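Local coordinates for protein RNA polymerase II subunit B1 CTD phosphatase RTR1 (Saccharomyces cerevisiae, PDB 5C2Y) that dephosphorylates the C-terminal domain repeats of RNA polymerase II, regulating the transition between phosphorylation states during transcription, at residues Asp11-Glu14 / Thr15-Pro19; Met64-Asp67 / Leu68-Arg72; Asn97-Thr100 / Lys101-Leu105; Thr161-Glu164 / Glu165-Glu169. One frame throughout, in Å; residues are numbered along the deposited sequence.

Interaction 1. Residues Asp11-Glu14 / Thr15-Pro19; sequences DIKE and TALIP
Thr-15 grips the carbonyl oxygen of Asp-11 twice, one turn back along helix 9-17. Its hydroxyl OG1 donates to Asp-11 O at 2.6 Å, and its amide N donates to the same Asp-11 O at 2.8 Å, the two arriving from opposite faces of the carbonyl plane. The threonine chi1 of -42° keeps OG1 beside the backbone N, and this folds the hydroxyl back over the preceding turn. Further on the helix slackens. Leu-17 N reaches Lys-13 O at 3.2 Å from well above the carbonyl plane, Ile-18 N adds a weak bond to that oxygen, and the turn widens to pi type before a 3-10 segment.

Packing is modest. Leu-17 CD1 lies 3.9 Å from Lys-13 CG, the two side chains slanting across each other, while Ile-18 turns its CD1 toward the backbone of Glu-14. Ile-12, Lys-13 and Leu-17 all touch helix 50-56, and Thr-15 and Ala-16 meet helix 28-42. OD1 of Asp-11 is hydrogen-bonded to the Thr-8 hydroxyl.

Chemically, the Thr-15 hydroxyl spends its proton on the helix's own backbone, and Lys-13 O splits its bonding between two donors as the regular helix runs out.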
loop_
_atom_site.group_PDB
_atom_site.type_symbol
_atom_site.label_atom_id
_atom_site.label_comp_id
_atom_site.label_asym_id
_atom_site.label_seq_id
_atom_site.Cartn_x
_atom_site.Cartn_y
_atom_site.Cartn_z
ATOM N N ASP A 11 1.248 2.622 -14.987
ATOM C CA ASP A 11 1.547 3.961 -14.465
ATOM C C ASP A 11 2.790 3.954 -13.587
ATOM O O ASP A 11 3.639 4.833 -13.686
ATOM C CB ASP A 11 0.367 4.505 -13.668
ATOM C CG ASP A 11 -0.912 4.523 -14.472
ATOM O OD1 ASP A 11 -0.893 4.061 -15.644
ATOM O OD2 ASP A 11 -1.923 5.039 -13.944
ATOM N N ILE A 12 2.879 2.942 -12.733
ATOM C CA ILE A 12 4.023 2.741 -11.859
ATOM C C ILE A 12 5.306 2.495 -12.650
ATOM O O ILE A 12 6.389 2.937 -12.255
ATOM C CB ILE A 12 3.751 1.564 -10.912
ATOM C CG1 ILE A 12 2.546 1.904 -10.044
ATOM C CG2 ILE A 12 4.935 1.280 -10.053
ATOM C CD1 ILE A 12 2.064 0.781 -9.238
ATOM N N LYS A 13 5.177 1.788 -13.769
ATOM C CA LYS A 13 6.332 1.425 -14.576
ATOM C C LYS A 13 6.786 2.626 -15.398
ATOM O O LYS A 13 7.986 2.849 -15.566
ATOM C CB LYS A 13 6.012 0.242 -15.497
ATOM C CG LYS A 13 6.012 -1.152 -14.856
ATOM C CD LYS A 13 5.539 -2.152 -15.896
ATOM C CE LYS A 13 5.279 -3.548 -15.338
ATOM N NZ LYS A 13 4.274 -4.264 -16.202
ATOM N N GLU A 14 5.823 3.400 -15.896
ATOM C CA GLU A 14 6.107 4.551 -16.748
ATOM C C GLU A 14 6.549 5.774 -15.950
ATOM O O GLU A 14 7.497 6.461 -16.329
ATOM C CB GLU A 14 4.874 4.913 -17.599
ATOM C CG GLU A 14 4.669 4.034 -18.846
ATOM C CD GLU A 14 3.214 4.023 -19.346
ATOM O OE1 GLU A 14 2.361 4.695 -18.713
ATOM O OE2 GLU A 14 2.925 3.331 -20.361
ATOM N N THR A 15 5.866 6.041 -14.844
ATOM C CA THR A 15 6.086 7.265 -14.084
ATOM C C THR A 15 7.317 7.179 -13.169
ATOM O O THR A 15 7.879 8.207 -12.807
ATOM C CB THR A 15 4.839 7.610 -13.236
ATOM O OG1 THR A 15 3.653 7.395 -14.019
ATOM C CG2 THR A 15 4.878 9.053 -12.741
ATOM N N ALA A 16 7.755 5.969 -12.813
ATOM C CA ALA A 16 8.834 5.828 -11.828
ATOM C C ALA A 16 10.020 4.991 -12.281
ATOM O O ALA A 16 11.153 5.229 -11.862
ATOM C CB ALA A 16 8.281 5.232 -10.534
ATOM N N LEU A 17 9.761 3.987 -13.104
ATOM C CA LEU A 17 10.753 2.956 -13.334
ATOM C C LEU A 17 11.569 3.172 -14.598
ATOM O O LEU A 17 12.698 2.689 -14.689
ATOM C CB LEU A 17 10.078 1.591 -13.391
ATOM C CG LEU A 17 9.354 1.175 -12.122
ATOM C CD1 LEU A 17 8.810 -0.239 -12.277
ATOM C CD2 LEU A 17 10.311 1.292 -10.941
ATOM N N ILE A 18 10.994 3.880 -15.568
ATOM C CA ILE A 18 11.648 4.105 -16.858
ATOM C C ILE A 18 13.137 4.510 -16.778
ATOM O O ILE A 18 13.981 3.900 -17.442
ATOM C CB ILE A 18 10.896 5.181 -17.676
ATOM C CG1 ILE A 18 9.606 4.617 -18.261
ATOM C CG2 ILE A 18 11.773 5.714 -18.800
ATOM C CD1 ILE A 18 8.816 5.654 -19.044
ATOM N N PRO A 19 13.478 5.515 -15.952
ATOM C CA PRO A 19 14.861 5.991 -16.080
ATOM C C PRO A 19 15.944 5.091 -15.481
ATOM O O PRO A 19 17.082 5.544 -15.382
ATOM C CB PRO A 19 14.833 7.324 -15.327
ATOM C CG PRO A 19 13.368 7.675 -15.194
ATOM C CD PRO A 19 12.698 6.367 -15.036
#

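Interaction 2. Residues Met64-Asp67 / Leu68-Arg72; sequences MYQD and LVDER
Met-64, Tyr-65, Gln-66 and Asp-67 each accept a backbone bond from the residue four places on, Leu-68 to Glu-71, the mark of a regular alpha-helix in the middle of helix 62-74. The Val-69 N to Tyr-65 O bond, at 2.9 Å, is representative, and the other three are of much the same length.

Among the side chains, Tyr-65 and Val-69 pack most closely. The tyrosine holds CG anti to its N (chi1 179°), and the ring slants past the valine so that CG2 of Val-69 comes 3.5 Å from CE2 of Tyr-65. Leu-68, three residues on, is a looser neighbour, its CD2 4.5 Å from Tyr-65 CD1. On the polar flank Gln-66 is bent at chi2 (48°), which turns its amide toward Asp-70. NE2 of Gln-66 stops 3.6 Å from OD1 of Asp-70, with amide and carboxylate planes 46° apart, so the approach is loose and electrostatic at most; OE1 has a weak hydrogen bond to Gln-129. Asp-70 OD2 also faces Asp-67 OD1 at 4.6 Å, a like-charge pair.

The helix is two-sided: Tyr-65, Leu-68 and Val-69 are buried, Asp-67 and Asp-70 more exposed. Leu-68 is laid against helix 28-42, and the Tyr-65 OH is hydrogen-bonded to Ser-125 of helix 119-129. NH1 of Arg-72 is hydrogen-bonded to the carbonyl oxygens of Cys-78 and Cys-83, both zinc ligands. Such an amphipathic helix, about 10 Å from the zinc at the Tyr-65 side chain, is consistent with a framework helix of the predicted RTR1-type zinc finger.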
loop_
_atom_site.group_PDB
_atom_site.type_symbol
_atom_site.label_atom_id
_atom_site.label_comp_id
_atom_site.label_asym_id
_atom_site.label_seq_id
_atom_site.Cartn_x
_atom_site.Cartn_y
_atom_site.Cartn_z
ATOM N N MET A 64 8.016 2.672 4.870
ATOM C CA MET A 64 7.619 3.498 3.738
ATOM C C MET A 64 6.112 3.455 3.552
ATOM O O MET A 64 5.496 4.453 3.193
ATOM C CB MET A 64 8.325 3.060 2.463
ATOM C CG MET A 64 9.751 3.556 2.349
ATOM S SD MET A 64 9.925 5.364 2.451
ATOM C CE MET A 64 11.723 5.442 2.448
ATOM N N TYR A 65 5.512 2.305 3.825
ATOM C CA TYR A 65 4.075 2.188 3.689
ATOM C C TYR A 65 3.418 3.070 4.745
ATOM O O TYR A 65 2.438 3.758 4.463
ATOM C CB TYR A 65 3.637 0.731 3.811
ATOM C CG TYR A 65 2.156 0.554 3.710
ATOM C CD1 TYR A 65 1.539 0.407 2.480
ATOM C CD2 TYR A 65 1.367 0.534 4.843
ATOM C CE1 TYR A 65 0.159 0.241 2.384
ATOM C CE2 TYR A 65 -0.005 0.369 4.756
ATOM C CZ TYR A 65 -0.603 0.226 3.527
ATOM O OH TYR A 65 -1.960 0.063 3.454
ATOM N N GLN A 66 3.978 3.072 5.951
ATOM C CA GLN A 66 3.500 3.969 7.011
ATOM C C GLN A 66 3.458 5.419 6.537
ATOM O O GLN A 66 2.425 6.099 6.662
ATOM C CB GLN A 66 4.377 3.864 8.257
ATOM C CG GLN A 66 3.745 4.512 9.474
ATOM C CD GLN A 66 2.292 4.074 9.642
ATOM O OE1 GLN A 66 2.013 2.897 9.911
ATOM N NE2 GLN A 66 1.357 5.018 9.478
ATOM N N ASP A 67 4.584 5.878 5.989
ATOM C CA ASP A 67 4.679 7.210 5.414
ATOM C C ASP A 67 3.594 7.465 4.359
ATOM O O ASP A 67 3.009 8.535 4.315
ATOM C CB ASP A 67 6.063 7.413 4.804
ATOM C CG ASP A 67 7.124 7.693 5.850
ATOM O OD1 ASP A 67 6.758 8.152 6.958
ATOM O OD2 ASP A 67 8.324 7.460 5.554
ATOM N N LEU A 68 3.326 6.477 3.516
ATOM C CA LEU A 68 2.286 6.594 2.506
ATOM C C LEU A 68 0.896 6.789 3.125
ATOM O O LEU A 68 0.103 7.595 2.654
ATOM C CB LEU A 68 2.291 5.356 1.610
ATOM C CG LEU A 68 1.207 5.289 0.535
ATOM C CD1 LEU A 68 1.270 6.484 -0.424
ATOM C CD2 LEU A 68 1.337 3.977 -0.215
ATOM N N VAL A 69 0.618 6.035 4.182
ATOM C CA VAL A 69 -0.650 6.113 4.899
ATOM C C VAL A 69 -0.817 7.486 5.510
ATOM O O VAL A 69 -1.901 8.069 5.449
ATOM C CB VAL A 69 -0.730 5.019 5.998
ATOM C CG1 VAL A 69 -1.757 5.365 7.079
ATOM C CG2 VAL A 69 -1.031 3.673 5.361
ATOM N N ASP A 70 0.270 8.013 6.072
ATOM C CA ASP A 70 0.274 9.362 6.620
ATOM C C ASP A 70 0.059 10.419 5.544
ATOM O O ASP A 70 -0.704 11.367 5.731
ATOM C CB ASP A 70 1.573 9.621 7.384
ATOM C CG ASP A 70 1.642 8.827 8.682
ATOM O OD1 ASP A 70 0.570 8.516 9.229
ATOM O OD2 ASP A 70 2.750 8.499 9.159
ATOM N N GLU A 71 0.708 10.277 4.406
ATOM C CA GLU A 71 0.533 11.299 3.395
ATOM C C GLU A 71 -0.832 11.204 2.710
ATOM O O GLU A 71 -1.345 12.217 2.243
ATOM C CB GLU A 71 1.642 11.233 2.357
ATOM C CG GLU A 71 1.549 12.337 1.332
ATOM C CD GLU A 71 2.822 12.494 0.565
ATOM O OE1 GLU A 71 3.790 11.796 0.925
ATOM O OE2 GLU A 71 2.859 13.310 -0.385
ATOM N N ARG A 72 -1.422 10.009 2.635
ATOM C CA ARG A 72 -2.819 9.887 2.179
ATOM C C ARG A 72 -3.764 10.635 3.124
ATOM O O ARG A 72 -4.584 11.448 2.689
ATOM C CB ARG A 72 -3.278 8.427 2.104
ATOM C CG ARG A 72 -2.583 7.514 1.097
ATOM C CD ARG A 72 -3.472 6.309 0.782
ATOM N NE ARG A 72 -4.008 6.434 -0.565
ATOM C CZ ARG A 72 -5.249 6.131 -0.911
ATOM N NH1 ARG A 72 -6.091 5.681 -0.002
ATOM N NH2 ARG A 72 -5.641 6.292 -2.173
#

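Interaction 3. Residues Asn97-Thr100 / Lys101-Leu105; sequences NDTT and KKFLL
The Phe-103 ring is the flat group here, and across the contact it meets the carbonyl oxygen of Thr-99 obliquely, with CD2 of Phe-103 3.3 Å from Thr-99 O. CG of the neighbouring Lys-102 lies 4.2 Å above one face of the Phe-103 ring, offset toward the rim. The methyl CG2 of Thr-99 is a more distant companion, 4.4 Å from CE2 of the phenylalanine.

Behind the ring runs the last turn of helix 96-104. Lys-101 N bonds Asn-97 O at 2.8 Å. Thr-100 O takes two amides: Leu-104 N at 2.8 Å, almost head-on, and Phe-103 N from above the carbonyl plane. With chi1 -57°, OG1 of Thr-100 sits beside the backbone N, leaving methyl CG2 anti to that N and 4.0 Å from Leu-104 CB. OG1 of Thr-100 is hydrogen-bonded to Met-96 O.

Lys-101 lays CB and CG beside Asn-97 O, then bends at chi3, and its ammonium pairs with the Tyr-110 ring in a cation-pi contact. NZ of Lys-101 stays 5.2 Å from Asp-98 OD1, a long-range attraction at most, and Asp-98 OD2 is held by Asp-92 N.

What follows is a surface helix end held mainly by its backbone, with only light apolar touches beside the carbonyl contacts, while Lys-101 and Asp-98 look to neighbouring parts of the chain.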
loop_
_atom_site.group_PDB
_atom_site.type_symbol
_atom_site.label_atom_id
_atom_site.label_comp_id
_atom_site.label_asym_id
_atom_site.label_seq_id
_atom_site.Cartn_x
_atom_site.Cartn_y
_atom_site.Cartn_z
ATOM N N ASN A 97 -3.500 16.363 21.978
ATOM C CA ASN A 97 -4.754 15.752 22.407
ATOM C C ASN A 97 -5.100 14.608 21.479
ATOM O O ASN A 97 -5.408 13.499 21.934
ATOM C CB ASN A 97 -5.911 16.757 22.427
ATOM C CG ASN A 97 -5.929 17.625 23.684
ATOM O OD1 ASN A 97 -5.110 17.471 24.611
ATOM N ND2 ASN A 97 -6.897 18.523 23.732
ATOM N N ASP A 98 -5.043 14.887 20.175
ATOM C CA ASP A 98 -5.379 13.893 19.163
ATOM C C ASP A 98 -4.399 12.726 19.247
ATOM O O ASP A 98 -4.785 11.573 19.108
ATOM C CB ASP A 98 -5.390 14.517 17.762
ATOM C CG ASP A 98 -6.663 15.320 17.488
ATOM O OD1 ASP A 98 -7.393 15.665 18.450
ATOM O OD2 ASP A 98 -6.957 15.606 16.306
ATOM N N THR A 99 -3.135 13.026 19.499
ATOM C CA THR A 99 -2.140 11.977 19.643
ATOM C C THR A 99 -2.424 11.165 20.903
ATOM O O THR A 99 -2.375 9.937 20.875
ATOM C CB THR A 99 -0.711 12.567 19.672
ATOM O OG1 THR A 99 -0.342 12.952 18.339
ATOM C CG2 THR A 99 0.305 11.545 20.229
ATOM N N THR A 100 -2.756 11.862 21.992
ATOM C CA THR A 100 -3.107 11.227 23.263
ATOM C C THR A 100 -4.309 10.297 23.141
ATOM O O THR A 100 -4.300 9.217 23.730
ATOM C CB THR A 100 -3.420 12.274 24.360
ATOM O OG1 THR A 100 -2.303 13.152 24.522
ATOM C CG2 THR A 100 -3.673 11.600 25.681
ATOM N N LYS A 101 -5.337 10.715 22.389
ATOM C CA LYS A 101 -6.582 9.949 22.252
ATOM C C LYS A 101 -6.358 8.564 21.670
ATOM O O LYS A 101 -6.959 7.582 22.109
ATOM C CB LYS A 101 -7.585 10.693 21.370
ATOM C CG LYS A 101 -8.384 11.761 22.106
ATOM C CD LYS A 101 -9.308 12.517 21.183
ATOM C CE LYS A 101 -10.302 11.593 20.551
ATOM N NZ LYS A 101 -11.192 12.369 19.654
ATOM N N LYS A 102 -5.497 8.489 20.665
ATOM C CA LYS A 102 -5.214 7.218 20.029
ATOM C C LYS A 102 -4.724 6.138 21.018
ATOM O O LYS A 102 -4.892 4.953 20.763
ATOM C CB LYS A 102 -4.188 7.418 18.912
ATOM C CG LYS A 102 -3.938 6.161 18.075
ATOM C CD LYS A 102 -2.935 6.386 16.948
ATOM C CE LYS A 102 -3.009 5.278 15.893
ATOM N NZ LYS A 102 -2.009 5.505 14.799
ATOM N N PHE A 103 -4.142 6.542 22.148
ATOM C CA PHE A 103 -3.466 5.601 23.052
ATOM C C PHE A 103 -4.102 5.548 24.436
ATOM O O PHE A 103 -4.058 4.520 25.117
ATOM C CB PHE A 103 -1.984 5.969 23.198
ATOM C CG PHE A 103 -1.238 5.996 21.898
ATOM C CD1 PHE A 103 -1.078 4.828 21.144
ATOM C CD2 PHE A 103 -0.690 7.181 21.422
ATOM C CE1 PHE A 103 -0.387 4.841 19.939
ATOM C CE2 PHE A 103 0.008 7.204 20.215
ATOM C CZ PHE A 103 0.159 6.031 19.474
ATOM N N LEU A 104 -4.662 6.676 24.849
ATOM C CA LEU A 104 -5.366 6.789 26.118
ATOM C C LEU A 104 -6.671 6.035 26.079
ATOM O O LEU A 104 -6.979 5.254 26.971
ATOM C CB LEU A 104 -5.654 8.248 26.441
ATOM C CG LEU A 104 -6.724 8.462 27.504
ATOM C CD1 LEU A 104 -6.192 7.960 28.817
ATOM C CD2 LEU A 104 -7.118 9.929 27.589
ATOM N N LEU A 105 -7.461 6.318 25.053
ATOM C CA LEU A 105 -8.744 5.676 24.900
ATOM C C LEU A 105 -8.485 4.199 24.674
ATOM O O LEU A 105 -7.657 3.833 23.849
ATOM C CB LEU A 105 -9.528 6.321 23.757
ATOM C CG LEU A 105 -9.784 7.813 23.999
ATOM C CD1 LEU A 105 -10.710 8.421 22.953
ATOM C CD2 LEU A 105 -10.328 8.032 25.391
#

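Interaction 4. Residues Thr161-Glu164 / Glu165-Glu169; sequences TLFE and ELLRE
Glu-165 and Leu-162 are joined by hydrogen bonds at the start of helix 163-170. Leu-162 occupies the N-cap, and OE1 of Glu-165 accepts its backbone N at 3.2 Å, a weak bond. Leu-162 O in turn takes Glu-165 N at 2.9 Å from far above the carbonyl plane, and at the next carbonyl Leu-167 N bonds Phe-163 O at 3.1 Å, in that carbonyl's plane.

The CH-pi contact is face-on: CG of Leu-167 stands 4.2 Å from the centroid of the Phe-163 ring, only 12° off the normal. CD2 of Leu-167 lies 3.8 Å from CZ of Phe-163, near the ring's rim. The phenylalanine has CG anti to the backbone N (chi1 -179°), and this lifts the ring beside the next turn. Other apolar touches are lighter. CG2 of Thr-161 is 4.1 Å from CD2 of Leu-166, the two side chains nearly at right angles.

Among the charged groups, Arg-168 lays one face of its guanidinium over Glu-164 O, with CZ 3.5 Å from that oxygen, and forms a salt bridge with Glu-50. Glu-165 OE2 bridges to Lys-54, which probably helps hold the carboxylate that receives the Leu-162 amide, and Glu-164 OE1 bonds the Tyr-80 hydroxyl.

This is a helix N-terminus with only the N3 half of a capping box, made by a weak bond from Glu-165, since the leucine N-cap has no side-chain acceptor; Thr-161 and Leu-166 add a light hydrophobic staple. Glu-164 lies about 6 Å, side chain to side chain, from the zinc ligand His-121.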
loop_
_atom_site.group_PDB
_atom_site.type_symbol
_atom_site.label_atom_id
_atom_site.label_comp_id
_atom_site.label_asym_id
_atom_site.label_seq_id
_atom_site.Cartn_x
_atom_site.Cartn_y
_atom_site.Cartn_z
ATOM N N THR A 161 -0.089 -11.220 0.133
ATOM C CA THR A 161 -1.459 -11.717 0.108
ATOM C C THR A 161 -2.377 -10.669 0.724
ATOM O O THR A 161 -2.135 -10.213 1.841
ATOM C CB THR A 161 -1.618 -13.038 0.900
ATOM O OG1 THR A 161 -0.901 -14.099 0.255
ATOM C CG2 THR A 161 -3.066 -13.412 1.009
ATOM N N LEU A 162 -3.430 -10.279 0.022
ATOM C CA LEU A 162 -4.320 -9.265 0.569
ATOM C C LEU A 162 -5.296 -9.903 1.538
ATOM O O LEU A 162 -5.645 -11.069 1.393
ATOM C CB LEU A 162 -5.085 -8.534 -0.540
ATOM C CG LEU A 162 -4.239 -7.852 -1.609
ATOM C CD1 LEU A 162 -5.072 -6.816 -2.319
ATOM C CD2 LEU A 162 -3.004 -7.230 -0.986
ATOM N N PHE A 163 -5.739 -9.131 2.525
ATOM C CA PHE A 163 -6.634 -9.663 3.537
ATOM C C PHE A 163 -7.880 -10.152 2.844
ATOM O O PHE A 163 -8.376 -11.246 3.129
ATOM C CB PHE A 163 -6.959 -8.610 4.590
ATOM C CG PHE A 163 -7.859 -9.098 5.687
ATOM C CD1 PHE A 163 -7.751 -10.379 6.178
ATOM C CD2 PHE A 163 -8.796 -8.253 6.257
ATOM C CE1 PHE A 163 -8.582 -10.810 7.201
ATOM C CE2 PHE A 163 -9.620 -8.679 7.275
ATOM C CZ PHE A 163 -9.512 -9.952 7.746
ATOM N N GLU A 164 -8.356 -9.366 1.891
ATOM C CA GLU A 164 -9.615 -9.694 1.249
ATOM C C GLU A 164 -9.465 -10.888 0.305
ATOM O O GLU A 164 -10.456 -11.440 -0.135
ATOM C CB GLU A 164 -10.194 -8.465 0.525
ATOM C CG GLU A 164 -9.258 -7.766 -0.436
ATOM C CD GLU A 164 -8.310 -6.766 0.222
ATOM O OE1 GLU A 164 -8.377 -5.562 -0.121
ATOM O OE2 GLU A 164 -7.474 -7.193 1.049
ATOM N N GLU A 165 -8.236 -11.318 0.031
ATOM C CA GLU A 165 -8.028 -12.578 -0.680
ATOM C C GLU A 165 -8.295 -13.752 0.245
ATOM O O GLU A 165 -8.785 -14.786 -0.187
ATOM C CB GLU A 165 -6.609 -12.691 -1.234
ATOM C CG GLU A 165 -6.265 -11.677 -2.297
ATOM C CD GLU A 165 -4.854 -11.857 -2.874
ATOM O OE1 GLU A 165 -4.015 -12.515 -2.236
ATOM O OE2 GLU A 165 -4.579 -11.315 -3.967
ATOM N N LEU A 166 -7.958 -13.610 1.522
ATOM C CA LEU A 166 -8.216 -14.698 2.457
ATOM C C LEU A 166 -9.705 -14.797 2.793
ATOM O O LEU A 166 -10.268 -15.880 2.835
ATOM C CB LEU A 166 -7.388 -14.536 3.737
ATOM C CG LEU A 166 -5.885 -14.838 3.637
ATOM C CD1 LEU A 166 -5.305 -14.962 5.025
ATOM C CD2 LEU A 166 -5.548 -16.072 2.800
ATOM N N LEU A 167 -10.345 -13.663 3.037
ATOM C CA LEU A 167 -11.781 -13.644 3.259
ATOM C C LEU A 167 -12.555 -14.370 2.165
ATOM O O LEU A 167 -13.378 -15.240 2.446
ATOM C CB LEU A 167 -12.264 -12.205 3.350
ATOM C CG LEU A 167 -11.688 -11.440 4.530
ATOM C CD1 LEU A 167 -12.459 -10.156 4.670
ATOM C CD2 LEU A 167 -11.772 -12.276 5.805
ATOM N N ARG A 168 -12.288 -13.988 0.915
ATOM C CA ARG A 168 -12.875 -14.637 -0.262
ATOM C C ARG A 168 -12.709 -16.146 -0.254
ATOM O O ARG A 168 -13.682 -16.881 -0.390
ATOM C CB ARG A 168 -12.251 -14.095 -1.542
ATOM C CG ARG A 168 -12.944 -12.877 -2.047
ATOM C CD ARG A 168 -12.595 -12.586 -3.479
ATOM N NE ARG A 168 -11.202 -12.214 -3.609
ATOM C CZ ARG A 168 -10.774 -10.963 -3.575
ATOM N NH1 ARG A 168 -11.641 -9.970 -3.411
ATOM N NH2 ARG A 168 -9.482 -10.708 -3.704
ATOM N N GLU A 169 -11.462 -16.589 -0.098
ATOM C CA GLU A 169 -11.088 -18.002 -0.189
ATOM C C GLU A 169 -11.865 -18.944 0.729
ATOM O O GLU A 169 -11.904 -20.142 0.485
ATOM C CB GLU A 169 -9.590 -18.164 0.095
ATOM C CG GLU A 169 -8.694 -17.846 -1.092
ATOM C CD GLU A 169 -7.216 -17.868 -0.729
ATOM O OE1 GLU A 169 -6.902 -18.228 0.431
ATOM O OE2 GLU A 169 -6.377 -17.538 -1.603
#

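How the interactions relate
Each contact is local, along or at the end of one helix, and none touches another. Interaction 2 sits nearest the middle of the chain and interaction 3 farthest out, about 20 Å apart between centres, although both belong to the predicted zinc finger range. Interactions 1 and 2 are partly buried and share helix 28-42 as a neighbour; interactions 3 and 4 are at the surface. Interactions 1 and 4 both rest on helix 50-56. The chemistry follows position along each helix: mid-helix regularity with apolar packing in interaction 2, an N-terminal start whose charged side chains pair with helix 50-56 in interaction 4, and helix C-terminal ends with shared carbonyls in interactions 1 and 3.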